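N-alpha-acetyltransferase 35, NatC auxiliary subunit (Saccharomyces cerevisiae, PDB 6YGA) serves as the auxiliary subunit of the yeast NatC complex, which acetylates the N-terminal methionine of the L-A virus Gag protein. Local coordinates at residues A168-E173 against A339-P344; S392-E397 against I418-L423; S422-F427 against V434-T439; G454-I459 against W719-I724. All blocks are in the same frame, centred on the assembly; numbering follows the deposited sequence.

Along the chain the four contacts come in numerical order, and no contact encloses another. Interaction 1 joins the loop after helix 142-167 to helix 337-347, linking the Mak10 region to the TPR-like region. Interactions 2 and 3 are neighbours, with centres about 9 Å apart: they share Ser-422 and Leu-423 on helix 406-429, which packs against helix 386-402 in the first and helix 433-456 in the second. Interaction 4 takes up the far end of helix 433-456, about 30 Å from interaction 3 between centres, where the loop between strands 708-713 and 724-729 meets it. Helix 433-456 thus runs from its packing against helix 406-429 to an end whose following residues bond to the N-alpha-acetyltransferase 30 chain.

Interaction 1: residues A168-E173 against A339-P344; sequences AGIVFE and ARILFP. With EDO (1,2-ethanediol), chain Z.
The guanidinium of Arg-340 is gripped by two groups, NE donating to Arg-335 O and NH2 forming a salt bridge with Asp-176 OD1, while NH1, itself hydrogen-bonded elsewhere, lies 3.9 Å from Val-171 CG1. The other oxygen of the same carboxylate, OD2, accepts from Phe-172 N, so Asp-176 ties the loop to the arginine. The motif is a loop packed on a kinked alpha-helix: Gly-169, with positive phi (70°), is where the chain leaves helix 142-167, and the next two residues lean on helix 337-347. In sequence terms the contact joins the Mak10 region to the TPR-like one. No hydrogen bond crosses between the two segments, so the direct fit is apolar. Val-171 meets Ile-341 at about a right angle, its CG2 3.6 Å from Ile-341 CG1; with chi1 at -60° that methyl stands between the backbone N and the carbonyl carbon. Ile-170 works the neighbouring turn. Its CG2, turned anti to the backbone N, comes 3.5 Å from Pro-344 CG, and its CD1 lies 3.7 Å from Pro-344 CB. The proline explains the kink, since its nitrogen has no hydrogen to give to Arg-340 O; Ser-403 OG hydrogen-bonds that carbonyl oxygen instead, while Ile-170 CG2 packs 3.9 Å from the same Arg-340 O. On the loop, an ethanediol, probably from the crystallisation liquor, bonds from O1 to Gly-169 O at 3.1 Å and, more loosely, from O2 to Val-171 O. Its O1 also sits 3.7 Å above the plane of the Phe-172 ring, over the ring centre.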
# COMPACT_ATOMS: atom_id res chain seq x y z
N ALA B 168 -2.68 -16.40 -4.82
CA ALA B 168 -3.87 -16.00 -5.56
C ALA B 168 -3.76 -14.60 -6.15
O ALA B 168 -4.60 -14.23 -6.98
CB ALA B 168 -5.10 -16.09 -4.66
N GLY B 169 -2.76 -13.82 -5.74
CA GLY B 169 -2.60 -12.48 -6.27
C GLY B 169 -3.65 -11.49 -5.85
O GLY B 169 -3.89 -10.51 -6.55
N ILE B 170 -4.30 -11.71 -4.70
CA ILE B 170 -5.36 -10.81 -4.26
C ILE B 170 -4.78 -9.46 -3.85
O ILE B 170 -5.21 -8.41 -4.34
CB ILE B 170 -6.15 -11.45 -3.10
CG1 ILE B 170 -6.90 -12.69 -3.59
CG2 ILE B 170 -7.10 -10.43 -2.49
CD1 ILE B 170 -7.77 -12.46 -4.81
N VAL B 171 -3.79 -9.46 -2.96
CA VAL B 171 -3.16 -8.22 -2.51
C VAL B 171 -1.75 -8.13 -3.07
O VAL B 171 -1.31 -9.01 -3.83
CB VAL B 171 -3.15 -8.13 -0.97
CG1 VAL B 171 -4.57 -8.16 -0.42
CG2 VAL B 171 -2.31 -9.25 -0.38
N PHE B 172 -1.02 -7.08 -2.69
CA PHE B 172 0.27 -6.77 -3.28
C PHE B 172 1.39 -7.25 -2.36
O PHE B 172 1.40 -6.96 -1.16
CB PHE B 172 0.40 -5.26 -3.53
CG PHE B 172 -0.58 -4.75 -4.55
CD1 PHE B 172 -1.88 -4.42 -4.19
CD2 PHE B 172 -0.20 -4.60 -5.87
CE1 PHE B 172 -2.78 -3.95 -5.14
CE2 PHE B 172 -1.09 -4.12 -6.82
CZ PHE B 172 -2.38 -3.80 -6.45
N GLU B 173 2.34 -7.99 -2.94
CA GLU B 173 3.44 -8.55 -2.17
C GLU B 173 4.38 -7.45 -1.69
O GLU B 173 4.57 -6.42 -2.35
CB GLU B 173 4.22 -9.56 -3.02
CG GLU B 173 4.84 -8.96 -4.27
CD GLU B 173 5.50 -9.99 -5.16
OE1 GLU B 173 4.81 -10.94 -5.58
OE2 GLU B 173 6.71 -9.86 -5.44
N ALA B 339 -7.63 -11.29 6.53
CA ALA B 339 -9.04 -11.12 6.21
C ALA B 339 -9.22 -10.44 4.85
O ALA B 339 -10.18 -10.73 4.13
CB ALA B 339 -9.74 -10.32 7.30
N ARG B 340 -8.31 -9.54 4.49
CA ARG B 340 -8.44 -8.85 3.21
C ARG B 340 -8.11 -9.77 2.04
O ARG B 340 -8.70 -9.64 0.96
CB ARG B 340 -7.55 -7.60 3.19
CG ARG B 340 -8.03 -6.52 4.14
CD ARG B 340 -7.39 -5.17 3.86
NE ARG B 340 -5.98 -5.13 4.23
CZ ARG B 340 -4.98 -5.12 3.35
NH1 ARG B 340 -5.23 -5.15 2.05
NH2 ARG B 340 -3.72 -5.08 3.78
N ILE B 341 -7.17 -10.70 2.22
CA ILE B 341 -6.96 -11.72 1.20
C ILE B 341 -8.12 -12.69 1.18
O ILE B 341 -8.54 -13.17 0.12
CB ILE B 341 -5.62 -12.45 1.44
CG1 ILE B 341 -4.46 -11.46 1.46
CG2 ILE B 341 -5.40 -13.52 0.37
CD1 ILE B 341 -3.12 -12.10 1.80
N LEU B 342 -8.67 -13.00 2.36
CA LEU B 342 -9.67 -14.05 2.47
C LEU B 342 -10.96 -13.67 1.74
O LEU B 342 -11.58 -14.52 1.09
CB LEU B 342 -9.95 -14.34 3.94
CG LEU B 342 -10.69 -15.64 4.24
CD1 LEU B 342 -9.88 -16.82 3.75
CD2 LEU B 342 -10.97 -15.76 5.73
N PHE B 343 -11.36 -12.40 1.83
CA PHE B 343 -12.65 -11.99 1.29
C PHE B 343 -12.80 -12.27 -0.21
O PHE B 343 -13.77 -12.95 -0.58
CB PHE B 343 -12.91 -10.52 1.62
CG PHE B 343 -13.97 -9.89 0.77
CD1 PHE B 343 -15.31 -10.21 0.95
CD2 PHE B 343 -13.63 -8.97 -0.21
CE1 PHE B 343 -16.28 -9.63 0.16
CE2 PHE B 343 -14.60 -8.39 -1.00
CZ PHE B 343 -15.93 -8.72 -0.81
N PRO B 344 -11.90 -11.83 -1.10
CA PRO B 344 -12.12 -12.15 -2.52
C PRO B 344 -12.08 -13.63 -2.82
O PRO B 344 -12.82 -14.10 -3.69
CB PRO B 344 -10.99 -11.38 -3.23
CG PRO B 344 -10.61 -10.30 -2.28
CD PRO B 344 -10.73 -10.95 -0.93
C1 EDO Z . -1.96 -7.90 -7.82
O1 EDO Z . -2.57 -7.70 -6.54
C2 EDO Z . -0.53 -8.41 -7.63
O2 EDO Z . -0.56 -9.67 -6.95

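Interaction 2: residues S392-E397 against I418-L423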
# COMPACT_ATOMS: atom_id res chain seq x y z
N SER B 392 -19.44 -8.29 -16.23
CA SER B 392 -19.41 -9.13 -15.03
C SER B 392 -18.00 -9.20 -14.45
O SER B 392 -17.82 -9.14 -13.23
CB SER B 392 -19.92 -10.53 -15.34
OG SER B 392 -21.22 -10.47 -15.91
N ASN B 393 -16.99 -9.34 -15.31
CA ASN B 393 -15.61 -9.32 -14.84
C ASN B 393 -15.26 -7.97 -14.25
O ASN B 393 -14.55 -7.89 -13.24
CB ASN B 393 -14.66 -9.68 -15.99
CG ASN B 393 -14.82 -11.11 -16.45
OD1 ASN B 393 -15.19 -11.99 -15.67
ND2 ASN B 393 -14.55 -11.36 -17.73
N MSE B 394 -15.75 -6.89 -14.85
CA MSE B 394 -15.50 -5.54 -14.35
C MSE B 394 -16.06 -5.38 -12.94
O MSE B 394 -15.45 -4.76 -12.07
CB MSE B 394 -16.11 -4.50 -15.28
CG MSE B 394 -15.48 -3.12 -15.18
SE MSE B 394 -13.62 -3.14 -15.76
CE MSE B 394 -12.83 -2.25 -14.22
N LEU B 395 -17.25 -5.95 -12.73
CA LEU B 395 -17.90 -5.84 -11.43
C LEU B 395 -17.15 -6.64 -10.37
O LEU B 395 -17.01 -6.19 -9.23
CB LEU B 395 -19.36 -6.29 -11.53
CG LEU B 395 -20.18 -6.28 -10.24
CD1 LEU B 395 -20.28 -4.87 -9.67
CD2 LEU B 395 -21.57 -6.86 -10.51
N LEU B 396 -16.66 -7.82 -10.73
CA LEU B 396 -15.89 -8.62 -9.78
C LEU B 396 -14.60 -7.91 -9.38
O LEU B 396 -14.20 -7.95 -8.21
CB LEU B 396 -15.59 -10.00 -10.37
CG LEU B 396 -16.79 -10.92 -10.58
CD1 LEU B 396 -16.32 -12.32 -10.90
CD2 LEU B 396 -17.70 -10.92 -9.35
N GLU B 397 -13.93 -7.25 -10.34
CA GLU B 397 -12.75 -6.47 -10.00
C GLU B 397 -13.09 -5.32 -9.07
O GLU B 397 -12.28 -4.94 -8.22
CB GLU B 397 -12.06 -5.96 -11.26
CG GLU B 397 -11.36 -7.04 -12.07
CD GLU B 397 -10.79 -6.53 -13.37
OE1 GLU B 397 -10.85 -5.31 -13.62
OE2 GLU B 397 -10.28 -7.35 -14.16
N ILE B 418 -11.58 4.56 -16.74
CA ILE B 418 -11.53 4.54 -18.20
C ILE B 418 -12.15 3.26 -18.75
O ILE B 418 -12.64 3.24 -19.88
CB ILE B 418 -10.09 4.74 -18.69
CG1 ILE B 418 -10.09 5.28 -20.12
CG2 ILE B 418 -9.29 3.45 -18.61
CD1 ILE B 418 -10.88 6.57 -20.27
N LEU B 419 -12.15 2.17 -17.97
CA LEU B 419 -12.77 0.93 -18.44
C LEU B 419 -14.29 0.98 -18.32
O LEU B 419 -15.00 0.47 -19.20
CB LEU B 419 -12.20 -0.27 -17.68
CG LEU B 419 -11.05 -1.04 -18.34
CD1 LEU B 419 -9.85 -0.14 -18.57
CD2 LEU B 419 -10.67 -2.24 -17.51
N TRP B 420 -14.80 1.58 -17.25
CA TRP B 420 -16.24 1.83 -17.16
C TRP B 420 -16.71 2.73 -18.29
O TRP B 420 -17.77 2.50 -18.88
CB TRP B 420 -16.59 2.45 -15.81
CG TRP B 420 -16.56 1.51 -14.64
CD1 TRP B 420 -15.79 1.63 -13.52
CD2 TRP B 420 -17.34 0.32 -14.47
NE1 TRP B 420 -16.03 0.59 -12.66
CE2 TRP B 420 -16.98 -0.23 -13.22
CE3 TRP B 420 -18.30 -0.33 -15.25
CZ2 TRP B 420 -17.55 -1.40 -12.74
CZ3 TRP B 420 -18.86 -1.49 -14.77
CH2 TRP B 420 -18.49 -2.02 -13.52
N ASP B 421 -15.93 3.78 -18.59
CA ASP B 421 -16.31 4.70 -19.66
C ASP B 421 -16.36 4.00 -21.01
O ASP B 421 -17.34 4.12 -21.75
CB ASP B 421 -15.32 5.88 -19.71
CG ASP B 421 -15.80 7.01 -20.61
OD1 ASP B 421 -16.80 7.67 -20.26
OD2 ASP B 421 -15.17 7.24 -21.66
N SER B 422 -15.31 3.24 -21.34
CA SER B 422 -15.29 2.50 -22.59
C SER B 422 -16.44 1.50 -22.65
O SER B 422 -17.06 1.31 -23.71
CB SER B 422 -13.95 1.79 -22.75
OG SER B 422 -13.88 1.07 -23.97
N LEU B 423 -16.74 0.85 -21.53
CA LEU B 423 -17.84 -0.10 -21.49
C LEU B 423 -19.18 0.60 -21.73
O LEU B 423 -20.02 0.12 -22.49
CB LEU B 423 -17.84 -0.84 -20.16
CG LEU B 423 -18.57 -2.18 -20.09
CD1 LEU B 423 -18.04 -3.13 -21.15
CD2 LEU B 423 -18.38 -2.75 -18.70
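Met-394, modelled as selenomethionine, reaches from helix 386-402 into the angle between Trp-420 and Leu-419, and each atom of its side chain has a partner there. CB starts beside the far end of the indole, 3.9 Å from Trp-420 CH2, with Leu-423 CD2 a looser neighbour at 4.5 Å. CG makes the closest approach to the indole: it stands 3.5 Å from the centroid of the six-membered ring of Trp-420 and only 9° off the ring normal, the geometry of a CH-pi contact over the face. Chi1 of -157° accounts for this, holding CG roughly opposite the backbone N and directing it across the gap between the helices. That gap is wide, for the axes of the two short segments come no closer than 11.4 Å and run antiparallel at 157°, as in an alpha-helical hairpin; helices 386-402 and 406-429 are consecutive in the chain and both belong to the TPR-like region. Beyond CG the chain bends, and SE climbs away from the indole. It ends 5.2 Å from the same six-membered ring centroid of Trp-420, a Met-aromatic contact above the face but at a distance. SE meets Leu-419 more closely, lying 3.5 Å from Leu-419 CD2 and 3.7 Å from Leu-419 CB. The terminal CE follows, near those two leucine carbons at slightly longer range. At the five-membered ring, Trp-420 NE1 hydrogen-bonds Gln-416 OE1, which limits rotation of the indole, while Thr-439 and Lys-443 of helix 433-456 also touch Trp-420.

Interaction 3: residues S422-F427 against V434-T439. With EDO (1,2-ethanediol), chain C.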
# COMPACT_ATOMS: atom_id res chain seq x y z
N SER B 422 -15.31 3.24 -21.34
CA SER B 422 -15.29 2.50 -22.59
C SER B 422 -16.44 1.50 -22.65
O SER B 422 -17.06 1.31 -23.71
CB SER B 422 -13.95 1.79 -22.75
OG SER B 422 -13.88 1.07 -23.97
N LEU B 423 -16.74 0.85 -21.53
CA LEU B 423 -17.84 -0.10 -21.49
C LEU B 423 -19.18 0.60 -21.73
O LEU B 423 -20.02 0.12 -22.49
CB LEU B 423 -17.84 -0.84 -20.16
CG LEU B 423 -18.57 -2.18 -20.09
CD1 LEU B 423 -18.04 -3.13 -21.15
CD2 LEU B 423 -18.38 -2.75 -18.70
N GLN B 424 -19.37 1.75 -21.08
CA GLN B 424 -20.61 2.51 -21.26
C GLN B 424 -20.77 2.96 -22.71
O GLN B 424 -21.87 2.90 -23.27
CB GLN B 424 -20.63 3.71 -20.31
CG GLN B 424 -21.89 4.56 -20.41
CD GLN B 424 -21.78 5.87 -19.66
OE1 GLN B 424 -21.00 6.00 -18.71
NE2 GLN B 424 -22.56 6.86 -20.07
N ALA B 425 -19.68 3.41 -23.34
CA ALA B 425 -19.76 3.83 -24.73
C ALA B 425 -20.03 2.66 -25.67
O ALA B 425 -20.62 2.85 -26.73
CB ALA B 425 -18.47 4.54 -25.14
N GLN B 426 -19.61 1.45 -25.29
CA GLN B 426 -19.87 0.30 -26.14
C GLN B 426 -21.33 -0.15 -26.03
O GLN B 426 -21.95 -0.52 -27.03
CB GLN B 426 -18.92 -0.85 -25.79
CG GLN B 426 -18.97 -2.03 -26.76
CD GLN B 426 -18.46 -1.68 -28.15
OE1 GLN B 426 -17.62 -0.79 -28.32
NE2 GLN B 426 -18.97 -2.37 -29.16
N PHE B 427 -21.88 -0.12 -24.81
CA PHE B 427 -23.32 -0.30 -24.65
C PHE B 427 -24.09 0.77 -25.41
O PHE B 427 -25.14 0.49 -26.01
CB PHE B 427 -23.70 -0.27 -23.17
CG PHE B 427 -23.48 -1.56 -22.44
CD1 PHE B 427 -24.09 -2.73 -22.87
CD2 PHE B 427 -22.69 -1.61 -21.30
CE1 PHE B 427 -23.90 -3.92 -22.20
CE2 PHE B 427 -22.50 -2.79 -20.62
CZ PHE B 427 -23.10 -3.95 -21.07
N VAL B 434 -30.44 0.05 -20.73
CA VAL B 434 -30.51 -0.40 -19.34
C VAL B 434 -29.11 -0.66 -18.78
O VAL B 434 -28.75 -0.15 -17.71
CB VAL B 434 -31.40 -1.65 -19.22
CG1 VAL B 434 -31.45 -2.15 -17.78
CG2 VAL B 434 -32.81 -1.34 -19.72
N TYR B 435 -28.30 -1.43 -19.51
CA TYR B 435 -26.93 -1.68 -19.06
C TYR B 435 -26.09 -0.41 -19.14
O TYR B 435 -25.23 -0.17 -18.29
CB TYR B 435 -26.30 -2.80 -19.87
CG TYR B 435 -27.06 -4.11 -19.79
CD1 TYR B 435 -27.19 -4.78 -18.58
CD2 TYR B 435 -27.65 -4.66 -20.92
CE1 TYR B 435 -27.89 -5.97 -18.50
CE2 TYR B 435 -28.35 -5.84 -20.85
CZ TYR B 435 -28.47 -6.50 -19.64
OH TYR B 435 -29.16 -7.68 -19.55
N CYS B 436 -26.31 0.41 -20.17
CA CYS B 436 -25.65 1.71 -20.24
C CYS B 436 -25.98 2.56 -19.01
O CYS B 436 -25.09 3.21 -18.45
CB CYS B 436 -26.07 2.44 -21.52
SG CYS B 436 -25.39 4.10 -21.75
N SER B 437 -27.23 2.52 -18.55
CA SER B 437 -27.62 3.29 -17.37
C SER B 437 -26.89 2.79 -16.12
O SER B 437 -26.35 3.59 -15.36
CB SER B 437 -29.14 3.22 -17.19
OG SER B 437 -29.52 3.58 -15.87
N TRP B 438 -26.87 1.47 -15.91
CA TRP B 438 -26.21 0.93 -14.72
C TRP B 438 -24.70 1.17 -14.77
O TRP B 438 -24.08 1.47 -13.74
CB TRP B 438 -26.51 -0.56 -14.58
CG TRP B 438 -25.86 -1.18 -13.38
CD1 TRP B 438 -26.39 -1.28 -12.12
CD2 TRP B 438 -24.56 -1.78 -13.31
NE1 TRP B 438 -25.50 -1.91 -11.28
CE2 TRP B 438 -24.37 -2.22 -11.99
CE3 TRP B 438 -23.53 -1.98 -14.25
CZ2 TRP B 438 -23.20 -2.86 -11.58
CZ3 TRP B 438 -22.37 -2.61 -13.83
CH2 TRP B 438 -22.22 -3.04 -12.51
N THR B 439 -24.09 1.02 -15.95
CA THR B 439 -22.67 1.32 -16.09
C THR B 439 -22.39 2.78 -15.76
O THR B 439 -21.38 3.09 -15.10
CB THR B 439 -22.21 1.00 -17.51
OG1 THR B 439 -22.59 -0.34 -17.86
CG2 THR B 439 -20.69 1.12 -17.62
C1 EDO C . -26.61 -2.66 -7.18
O1 EDO C . -27.62 -2.08 -8.01
C2 EDO C . -25.31 -1.88 -7.33
O2 EDO C . -24.87 -1.92 -8.69
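Leu-423 opens the contact with a loose touch, its CB 4.3 Å from Thr-439 CG2, while its side chain also touches Ser-391 of helix 386-402. One residue on, Gln-424 lies closer: CB is 3.7 Å from Thr-439 CG2 and CG 3.8 Å from Cys-436 SG. With CG opposite the backbone N and the chain extended beyond it, the glutamine runs on past these partners until OE1 accepts a hydrogen bond from Lys-443 NZ. This pairing belongs to an alpha-helical hairpin: helices 406-429 and 433-456 follow each other through a short turn, and their segments run antiparallel at 161°, with axes 8.6 Å apart, inside the TPR-like region. Phe-427, a turn further along, presents a ring face to Tyr-435 CB, which sits over the ring centre, 3.5 Å from the Phe-427 centroid and 13° off the normal, a CH-pi contact; the two rings themselves, planes 28° apart, are slid so far that they barely overlap. Phe-427 CB meanwhile rests 4.0 Å from Cys-436 CB. Further along the same side of the ring, beyond CD2 and CE2, Thr-439 OG1 approaches obliquely. That hydroxyl is already engaged, donating to Tyr-435 O at 2.7 Å from above the carbonyl plane, while Thr-439 N reaches the same oxygen from the opposite face.

Interaction 4: residues G454-I459 against W719-I724; sequences GFDLDI and WNYFPI
Phe-455 and Pro-723 cross at about a right angle, and this crossing makes up the part of the contact nearest strand 724-729. Phe-455 CD1 lies 3.7 Å from Pro-723 CG, while Phe-455 CB keeps 3.7 Å from Pro-723 CD. The proline approaches the phenyl ring obliquely, as does Tyr-721 O, which comes 3.5 Å from Phe-455 CB; beyond the two segments the ring stacks on Phe-469. Asp-456 is turned to Tyr-721 differently. Its CG stands opposite the backbone N (chi1 -178°), and CB meets the tyrosine ring at the edge, near the ring plane, 3.8 Å from Tyr-721 CD1. One face of that ring receives Trp-719 NE1 from within its own segment, 3.2 Å above the plane of Tyr-721 and offset toward the rim. Both polar ends are engaged elsewhere: Tyr-721 OH bonds to Glu-449 OE2, and Asp-456 OD2 forms a salt bridge with Lys-453 NZ, so helix 433-456 supplies the partners of both. The second carboxylate oxygen, Asp-456 OD1, lies 3.7 Å from Asn-720 CB. No hydrogen bond spans the segments. Just past this packing, the helix end closes on itself: Ile-459 N bonds back to Gly-454 O at 2.9 Å, Asp-458 N more weakly to Phe-455 O, and Asp-458 has a positive phi of 61°. The carbonyls of Leu-457 and Asp-458 then accept from Arg-140 and Arg-137 of the N-alpha-acetyltransferase 30 chain. The arrangement is that of a Schellman-terminated helix, packed against the loop joining two antiparallel strands.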
# COMPACT_ATOMS: atom_id res chain seq x y z
N GLY B 454 -9.13 11.10 -2.10
CA GLY B 454 -7.89 11.87 -2.06
C GLY B 454 -7.75 12.73 -0.82
O GLY B 454 -6.64 12.97 -0.35
N PHE B 455 -8.87 13.21 -0.27
CA PHE B 455 -8.81 13.99 0.96
C PHE B 455 -8.43 13.12 2.15
O PHE B 455 -7.74 13.59 3.07
CB PHE B 455 -10.14 14.70 1.22
CG PHE B 455 -10.37 15.89 0.34
CD1 PHE B 455 -9.69 17.08 0.57
CD2 PHE B 455 -11.28 15.83 -0.70
CE1 PHE B 455 -9.91 18.18 -0.23
CE2 PHE B 455 -11.50 16.93 -1.51
CZ PHE B 455 -10.81 18.11 -1.27
N ASP B 456 -8.88 11.87 2.16
CA ASP B 456 -8.53 10.97 3.26
C ASP B 456 -7.05 10.65 3.26
O ASP B 456 -6.45 10.45 4.33
CB ASP B 456 -9.36 9.69 3.17
CG ASP B 456 -9.08 8.72 4.31
OD1 ASP B 456 -9.33 9.09 5.48
OD2 ASP B 456 -8.63 7.59 4.04
N LEU B 457 -6.43 10.62 2.09
CA LEU B 457 -5.01 10.34 1.94
C LEU B 457 -4.15 11.60 1.94
O LEU B 457 -2.93 11.49 1.81
CB LEU B 457 -4.77 9.53 0.66
CG LEU B 457 -5.55 8.22 0.54
CD1 LEU B 457 -5.41 7.64 -0.85
CD2 LEU B 457 -5.09 7.20 1.58
N ASP B 458 -4.77 12.78 2.07
CA ASP B 458 -4.05 14.05 2.08
C ASP B 458 -3.29 14.27 0.77
O ASP B 458 -2.20 14.83 0.75
CB ASP B 458 -3.10 14.15 3.28
CG ASP B 458 -3.84 14.37 4.59
OD1 ASP B 458 -4.63 15.33 4.66
OD2 ASP B 458 -3.65 13.57 5.53
N ILE B 459 -3.88 13.80 -0.33
CA ILE B 459 -3.30 14.03 -1.65
C ILE B 459 -3.39 15.50 -2.02
O ILE B 459 -2.45 16.07 -2.60
CB ILE B 459 -4.00 13.14 -2.69
CG1 ILE B 459 -3.72 11.66 -2.40
CG2 ILE B 459 -3.55 13.50 -4.09
CD1 ILE B 459 -2.25 11.30 -2.43
N TRP B 719 -15.63 11.81 9.50
CA TRP B 719 -15.35 11.15 8.23
C TRP B 719 -14.47 12.09 7.41
O TRP B 719 -14.90 13.17 7.01
CB TRP B 719 -16.63 10.80 7.48
CG TRP B 719 -16.35 9.95 6.28
CD1 TRP B 719 -16.57 10.28 4.98
CD2 TRP B 719 -15.77 8.64 6.27
NE1 TRP B 719 -16.17 9.25 4.16
CE2 TRP B 719 -15.68 8.23 4.93
CE3 TRP B 719 -15.33 7.77 7.28
CZ2 TRP B 719 -15.17 6.99 4.56
CZ3 TRP B 719 -14.82 6.54 6.91
CH2 TRP B 719 -14.74 6.16 5.56
N ASN B 720 -13.24 11.65 7.15
CA ASN B 720 -12.19 12.51 6.62
C ASN B 720 -12.20 12.61 5.10
O ASN B 720 -11.20 13.07 4.52
CB ASN B 720 -10.83 12.04 7.12
CG ASN B 720 -10.72 12.14 8.63
OD1 ASN B 720 -11.39 12.97 9.26
ND2 ASN B 720 -9.88 11.31 9.22
N TYR B 721 -13.28 12.20 4.43
CA TYR B 721 -13.46 12.61 3.05
C TYR B 721 -13.73 14.11 2.96
O TYR B 721 -13.56 14.69 1.88
CB TYR B 721 -14.60 11.84 2.38
CG TYR B 721 -14.26 10.44 1.93
CD1 TYR B 721 -13.13 9.78 2.40
CD2 TYR B 721 -15.08 9.77 1.03
CE1 TYR B 721 -12.83 8.49 1.98
CE2 TYR B 721 -14.79 8.49 0.61
CZ TYR B 721 -13.67 7.85 1.09
OH TYR B 721 -13.38 6.58 0.67
N PHE B 722 -14.14 14.73 4.06
CA PHE B 722 -14.44 16.16 4.11
C PHE B 722 -13.67 16.77 5.27
O PHE B 722 -14.21 16.96 6.36
CB PHE B 722 -15.94 16.41 4.26
CG PHE B 722 -16.79 15.67 3.26
CD1 PHE B 722 -17.28 14.41 3.54
CD2 PHE B 722 -17.10 16.25 2.03
CE1 PHE B 722 -18.06 13.73 2.62
CE2 PHE B 722 -17.88 15.57 1.11
CZ PHE B 722 -18.36 14.31 1.40
N PRO B 723 -12.38 17.06 5.08
CA PRO B 723 -11.59 17.65 6.17
C PRO B 723 -12.06 19.06 6.49
O PRO B 723 -12.75 19.71 5.72
CB PRO B 723 -10.16 17.65 5.62
CG PRO B 723 -10.33 17.67 4.14
CD PRO B 723 -11.58 16.87 3.86
N ILE B 724 -11.65 19.52 7.67
CA ILE B 724 -12.02 20.85 8.15
C ILE B 724 -10.94 21.83 7.73
O ILE B 724 -9.77 21.67 8.09
CB ILE B 724 -12.21 20.85 9.68
CG1 ILE B 724 -13.13 19.71 10.11
CG2 ILE B 724 -12.75 22.19 10.14
CD1 ILE B 724 -14.54 19.83 9.60